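Local structure of thymidylate synthase thyX (Helicobacter pylori, 3N3Y) at residues 25-29 against 30-34; 52-55 against 56-59. The protein probably catalyses the reductive methylation of dUMP to dTMP, with methylenetetrahydrofolate as methyl donor, NADPH as reductant and FAD as bound cofactor. All blocks are in the same frame, centred on the assembly; numbering follows the deposited sequence.

Contact 1: 25-29 against 30-34; sequences AIRTC and WQSFE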
loop_
_atom_site.group_PDB
_atom_site.type_symbol
_atom_site.label_atom_id
_atom_site.label_comp_id
_atom_site.label_asym_id
_atom_site.label_seq_id
_atom_site.Cartn_x
_atom_site.Cartn_y
_atom_site.Cartn_z
ATOM N N ALA A 25 -12.233 -6.822 17.026
ATOM C CA ALA A 25 -11.975 -7.181 15.634
ATOM C C ALA A 25 -11.645 -8.661 15.487
ATOM O O ALA A 25 -12.075 -9.320 14.540
ATOM C CB ALA A 25 -10.839 -6.329 15.054
ATOM N N ILE A 26 -10.864 -9.180 16.420
ATOM C CA ILE A 26 -10.447 -10.568 16.348
ATOM C C ILE A 26 -11.639 -11.511 16.555
ATOM O O ILE A 26 -11.775 -12.536 15.872
ATOM C CB ILE A 26 -9.340 -10.860 17.381
ATOM C CG1 ILE A 26 -8.107 -9.996 17.064
ATOM C CG2 ILE A 26 -8.996 -12.348 17.381
ATOM C CD1 ILE A 26 -7.030 -10.011 18.126
ATOM N N ARG A 27 -12.503 -11.142 17.495
ATOM C CA ARG A 27 -13.640 -11.969 17.842
ATOM C C ARG A 27 -14.693 -11.938 16.739
ATOM O O ARG A 27 -15.462 -12.885 16.588
ATOM C CB ARG A 27 -14.215 -11.552 19.205
ATOM C CG ARG A 27 -13.180 -11.614 20.318
ATOM C CD ARG A 27 -13.762 -12.002 21.667
ATOM N NE ARG A 27 -13.289 -13.333 22.040
ATOM C CZ ARG A 27 -12.445 -13.573 23.031
ATOM N NH1 ARG A 27 -11.993 -12.577 23.778
ATOM N NH2 ARG A 27 -12.060 -14.813 23.284
ATOM N N THR A 28 -14.710 -10.854 15.964
ATOM C CA THR A 28 -15.627 -10.732 14.846
ATOM C C THR A 28 -15.432 -11.859 13.833
ATOM O O THR A 28 -16.395 -12.330 13.236
ATOM C CB THR A 28 -15.488 -9.383 14.115
ATOM O OG1 THR A 28 -16.030 -8.328 14.922
ATOM C CG2 THR A 28 -16.255 -9.430 12.817
ATOM N N CYS A 29 -14.188 -12.293 13.651
ATOM C CA CYS A 29 -13.873 -13.274 12.615
ATOM C C CYS A 29 -14.532 -14.615 12.884
ATOM O O CYS A 29 -15.113 -15.209 11.985
ATOM C CB CYS A 29 -12.361 -13.454 12.459
ATOM S SG CYS A 29 -11.484 -11.964 11.898
ATOM N N TRP A 30 -14.434 -15.086 14.123
ATOM C CA TRP A 30 -15.015 -16.368 14.508
ATOM C C TRP A 30 -16.252 -16.181 15.364
ATOM O O TRP A 30 -16.790 -17.147 15.887
ATOM C CB TRP A 30 -14.000 -17.218 15.264
ATOM C CG TRP A 30 -12.781 -17.493 14.481
ATOM C CD1 TRP A 30 -12.608 -18.481 13.551
ATOM C CD2 TRP A 30 -11.543 -16.770 14.540
ATOM N NE1 TRP A 30 -11.335 -18.419 13.028
ATOM C CE2 TRP A 30 -10.660 -17.377 13.616
ATOM C CE3 TRP A 30 -11.093 -15.667 15.283
ATOM C CZ2 TRP A 30 -9.351 -16.920 13.421
ATOM C CZ3 TRP A 30 -9.795 -15.213 15.081
ATOM C CH2 TRP A 30 -8.940 -15.841 14.159
ATOM N N GLN A 31 -16.693 -14.933 15.508
ATOM C CA GLN A 31 -17.929 -14.621 16.232
ATOM C C GLN A 31 -17.945 -15.208 17.651
ATOM O O GLN A 31 -18.939 -15.794 18.077
ATOM C CB GLN A 31 -19.158 -15.107 15.437
ATOM C CG GLN A 31 -19.394 -14.373 14.108
ATOM C CD GLN A 31 -19.904 -12.947 14.293
ATOM O OE1 GLN A 31 -19.244 -11.973 13.909
ATOM N NE2 GLN A 31 -21.089 -12.820 14.883
ATOM N N SER A 32 -16.846 -15.031 18.374
ATOM C CA SER A 32 -16.642 -15.651 19.675
ATOM C C SER A 32 -16.807 -14.649 20.818
ATOM O O SER A 32 -16.128 -14.745 21.836
ATOM C CB SER A 32 -15.233 -16.231 19.732
ATOM O OG SER A 32 -14.282 -15.189 19.547
ATOM N N PHE A 33 -17.704 -13.683 20.646
ATOM C CA PHE A 33 -17.937 -12.669 21.671
ATOM C C PHE A 33 -18.345 -13.284 23.016
ATOM O O PHE A 33 -18.152 -12.678 24.064
ATOM C CB PHE A 33 -18.996 -11.674 21.197
ATOM C CG PHE A 33 -18.746 -11.148 19.817
ATOM C CD1 PHE A 33 -17.825 -10.131 19.609
ATOM C CD2 PHE A 33 -19.418 -11.680 18.726
ATOM C CE1 PHE A 33 -17.579 -9.646 18.334
ATOM C CE2 PHE A 33 -19.182 -11.207 17.452
ATOM C CZ PHE A 33 -18.261 -10.189 17.252
ATOM N N GLU A 34 -18.909 -14.487 22.972
ATOM C CA GLU A 34 -19.312 -15.204 24.174
ATOM C C GLU A 34 -18.120 -15.418 25.104
ATOM O O GLU A 34 -18.275 -15.419 26.326
ATOM C CB GLU A 34 -19.899 -16.566 23.801
ATOM C CG GLU A 34 -18.827 -17.602 23.479
ATOM C CD GLU A 34 -19.392 -18.896 22.916
ATOM O OE1 GLU A 34 -20.342 -18.835 22.098
ATOM O OE2 GLU A 34 -18.873 -19.976 23.284
#
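Ile26 meets Trp30 one helical turn on: its CG2 methyl comes to the rim of the indole, in the ring plane, 3.8 Å from Trp30 CZ3, while Ile26 O lies 3.3 Å from Trp30 CE3. Arg27 O accepts Ser32 N at 3.1 Å, and the weak bond of Gln31 N to Thr28 O (3.5 Å) runs beside it. With Gln31 at positive phi, this 6→1 and 5→2 pairing fits a Schellman motif, which closes the helix and turns the chain away. The Arg27 side chain adds a second link to Ser32: bent at chi2 and chi3, it brings NE to Ser32 OG (3.3 Å, N-H...O 154°), the hydroxyl lying close to the guanidinium plane, while NH1 forms a salt bridge with Asp43. Thr28 offers its backbone to Phe33, whose CZ lies 3.6 Å from Thr28 CA; Thr28 OG1 sits at the ring edge and bonds to Gln24 O. Cys29 CB stands over one face of the Trp30 ring, 4.0 Å from the six-membered centroid, with SG above the same face but farther off. Cys29 also touches the FAD. This end of helix 20-30 packs through Ile26 and Arg27 against helix 41-51, and meets Ser89, in strand 87-90 of the second subunit, through Thr28 and Cys29.

Contact 2: 52-55 against 56-59; sequences NIFR and HSST. With FAD (flavin-adenine dinucleotide), chain K.
Phe54 O is gripped twice by Ser57. Ser57 OG donates to Phe54 O at 2.8 Å, in the carbonyl plane and on a lone pair, while Ser57 N reaches the same Phe54 O at 3.1 Å, almost straight (N-H...O 173°) but from well above that plane. Ser57 OG takes this place because chi1 of 49° sets it between its own backbone N and carbonyl carbon. One residue earlier, Ile53 O accepts His56 N at 2.9 Å, also from above the carbonyl plane. His56 O has two donors as well, Thr59 N and Thr59 OG1, the hydroxyl approaching nearly along the C=O axis. Repeated i+3 to i bonds of this kind make the loop between helix 41-51 and strand 64-73 a run of 3-10 turns, and it forms one wall of the FAD site. Arg55 O faces the cofactor: a water donates to it and accepts Ser58 N, and FAD O2' adds a weak bond. Ser58 OG and FAD O2' share a firmer hydrogen bond of 2.8 Å. On the flavin side, Arg55 CG sits 3.3 Å over the centre of one face of the His56 imidazole, a CH-pi contact, and Arg55 CD reaches FAD C7M at 3.6 Å. The imidazole edge, through His56 CE1, lies 3.8 Å from FAD N5. Asn171 and Arg173 of this chain, Val90 of the second subunit and Arg82, Arg84 and Asn177 of the third supply further hydrogen bonds to FAD.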
loop_
_atom_site.group_PDB
_atom_site.type_symbol
_atom_site.label_atom_id
_atom_site.label_comp_id
_atom_site.label_asym_id
_atom_site.label_seq_id
_atom_site.Cartn_x
_atom_site.Cartn_y
_atom_site.Cartn_z
ATOM N N ASN A 52 -0.037 -12.570 16.448
ATOM C CA ASN A 52 1.288 -13.084 16.094
ATOM C C ASN A 52 1.281 -14.377 15.278
ATOM O O ASN A 52 2.338 -14.912 14.962
ATOM C CB ASN A 52 2.159 -13.240 17.342
ATOM C CG ASN A 52 2.493 -11.899 17.998
ATOM O OD1 ASN A 52 2.285 -10.828 17.413
ATOM N ND2 ASN A 52 3.012 -11.957 19.221
ATOM N N ILE A 53 0.096 -14.892 14.957
ATOM C CA ILE A 53 -0.012 -15.904 13.915
ATOM C C ILE A 53 0.056 -15.121 12.618
ATOM O O ILE A 53 -0.721 -14.181 12.430
ATOM C CB ILE A 53 -1.362 -16.643 13.926
ATOM C CG1 ILE A 53 -1.735 -17.111 15.335
ATOM C CG2 ILE A 53 -1.320 -17.812 12.953
ATOM C CD1 ILE A 53 -0.641 -17.915 16.028
ATOM N N PHE A 54 0.966 -15.488 11.720
ATOM C CA PHE A 54 1.152 -14.661 10.539
ATOM C C PHE A 54 -0.126 -14.448 9.734
ATOM O O PHE A 54 -0.451 -13.309 9.380
ATOM C CB PHE A 54 2.276 -15.126 9.608
ATOM C CG PHE A 54 2.490 -14.172 8.462
ATOM C CD1 PHE A 54 3.109 -12.939 8.678
ATOM C CD2 PHE A 54 1.991 -14.458 7.188
ATOM C CE1 PHE A 54 3.269 -12.028 7.630
ATOM C CE2 PHE A 54 2.147 -13.551 6.133
ATOM C CZ PHE A 54 2.787 -12.338 6.355
ATOM N N ARG A 55 -0.850 -15.530 9.454
ATOM C CA ARG A 55 -2.046 -15.429 8.624
ATOM C C ARG A 55 -3.066 -14.459 9.219
ATOM O O ARG A 55 -3.935 -13.962 8.512
ATOM C CB ARG A 55 -2.686 -16.805 8.393
ATOM C CG ARG A 55 -3.488 -17.353 9.575
ATOM C CD ARG A 55 -4.176 -18.665 9.199
ATOM N NE ARG A 55 -3.209 -19.590 8.616
ATOM C CZ ARG A 55 -2.463 -20.431 9.328
ATOM N NH1 ARG A 55 -2.580 -20.470 10.651
ATOM N NH2 ARG A 55 -1.597 -21.232 8.718
ATOM N N HIS A 56 -2.945 -14.174 10.515
ATOM C CA HIS A 56 -3.928 -13.335 11.188
ATOM C C HIS A 56 -3.381 -12.007 11.710
ATOM O O HIS A 56 -4.066 -11.312 12.469
ATOM C CB HIS A 56 -4.613 -14.104 12.326
ATOM C CG HIS A 56 -5.353 -15.332 11.879
ATOM N ND1 HIS A 56 -6.270 -15.320 10.846
ATOM C CD2 HIS A 56 -5.338 -16.604 12.352
ATOM C CE1 HIS A 56 -6.777 -16.532 10.694
ATOM N NE2 HIS A 56 -6.229 -17.329 11.595
ATOM N N SER A 57 -2.166 -11.649 11.300
ATOM C CA SER A 57 -1.538 -10.410 11.772
ATOM C C SER A 57 -2.217 -9.130 11.275
ATOM O O SER A 57 -2.004 -8.049 11.833
ATOM C CB SER A 57 -0.041 -10.383 11.451
ATOM O OG SER A 57 0.197 -10.719 10.105
ATOM N N SER A 58 -3.041 -9.255 10.245
ATOM C CA SER A 58 -3.820 -8.125 9.749
ATOM C C SER A 58 -4.852 -7.601 10.759
ATOM O O SER A 58 -5.357 -6.493 10.613
ATOM C CB SER A 58 -4.512 -8.503 8.444
ATOM O OG SER A 58 -5.316 -9.641 8.642
ATOM N N THR A 59 -5.169 -8.386 11.783
ATOM C CA THR A 59 -6.016 -7.885 12.871
ATOM C C THR A 59 -5.347 -6.750 13.659
ATOM O O THR A 59 -6.035 -5.906 14.244
ATOM C CB THR A 59 -6.395 -9.000 13.873
ATOM O OG1 THR A 59 -5.201 -9.609 14.391
ATOM C CG2 THR A 59 -7.264 -10.050 13.195
HETATM P PA FAD K . -1.442 -8.322 1.479
HETATM O O1A FAD K . -1.195 -8.613 0.014
HETATM O O2A FAD K . -2.717 -7.552 1.742
HETATM O O5B FAD K . -0.209 -7.496 2.066
HETATM C C5B FAD K . 1.110 -7.911 1.784
HETATM C C4B FAD K . 1.972 -7.455 2.946
HETATM O O4B FAD K . 1.931 -6.041 3.010
HETATM C C3B FAD K . 1.406 -7.958 4.275
HETATM O O3B FAD K . 1.970 -9.193 4.650
HETATM C C2B FAD K . 1.741 -6.841 5.239
HETATM O O2B FAD K . 3.073 -6.979 5.664
HETATM C C1B FAD K . 1.753 -5.620 4.347
HETATM N N9A FAD K . 0.551 -4.774 4.433
HETATM C C8A FAD K . -0.379 -4.551 3.447
HETATM N N7A FAD K . -1.295 -3.681 3.927
HETATM C C5A FAD K . -0.960 -3.358 5.203
HETATM C C6A FAD K . -1.544 -2.532 6.159
HETATM N N6A FAD K . -2.544 -1.719 5.828
HETATM N N1A FAD K . -0.948 -2.407 7.394
HETATM C C2A FAD K . 0.205 -3.099 7.688
HETATM N N3A FAD K . 0.770 -3.921 6.746
HETATM C C4A FAD K . 0.200 -4.036 5.528
HETATM N N1 FAD K . -9.526 -12.515 7.036
HETATM C C2 FAD K . -10.634 -12.235 7.813
HETATM O O2 FAD K . -11.097 -11.110 7.850
HETATM N N3 FAD K . -11.234 -13.224 8.560
HETATM C C4 FAD K . -10.741 -14.507 8.542
HETATM O O4 FAD K . -11.295 -15.360 9.222
HETATM C C4X FAD K . -9.628 -14.816 7.761
HETATM N N5 FAD K . -9.128 -16.108 7.741
HETATM C C5X FAD K . -8.029 -16.385 6.948
HETATM C C6 FAD K . -7.524 -17.678 6.914
HETATM C C7 FAD K . -6.422 -17.982 6.130
HETATM C C7M FAD K . -5.892 -19.388 6.104
HETATM C C8 FAD K . -5.811 -16.977 5.374
HETATM C C8M FAD K . -4.614 -17.304 4.529
HETATM C C9 FAD K . -6.304 -15.673 5.403
HETATM C C9A FAD K . -7.414 -15.371 6.192
HETATM N N10 FAD K . -7.916 -14.080 6.223
HETATM C C10 FAD K . -9.021 -13.806 7.005
HETATM C "C1'" FAD K . -7.310 -12.977 5.390
HETATM C "C2'" FAD K . -6.048 -12.353 5.974
HETATM O "O2'" FAD K . -6.335 -11.772 7.232
HETATM C "C3'" FAD K . -5.476 -11.292 5.026
HETATM O "O3'" FAD K . -6.363 -10.205 4.858
HETATM C "C4'" FAD K . -5.099 -11.849 3.655
HETATM O "O4'" FAD K . -4.467 -13.088 3.833
HETATM C "C5'" FAD K . -4.051 -10.969 3.007
HETATM O "O5'" FAD K . -2.846 -11.162 3.740
HETATM P P FAD K . -1.703 -10.023 3.784
HETATM O O1P FAD K . -0.451 -10.563 4.440
HETATM O O2P FAD K . -2.243 -8.820 4.505
HETATM O O3P FAD K . -1.369 -9.755 2.228
HETATM O O HOH W 1 -3.203 -11.298 8.226
#

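Both contacts are local turns beside the same FAD, and they follow one another along the chain with helix 41-51 between them. Contact 1 is partly buried and ends helix 20-30; contact 2 is a surface stretch of 3-10 turns. They touch where the rings of Trp30 and His56 meet edge-to-face, Trp30 CZ2 to His56 NE2 at 3.6 Å, and where Ile26 CG1 packs on Thr59 CB at 3.8 Å. Their chemistry differs accordingly. Residues 25-34 combine helix-end backbone bonds with apolar and sulfur-aromatic packing, touching FAD through Cys29, whereas residues 52-59 direct a carbonyl, a hydroxyl and a shared water at the cofactor.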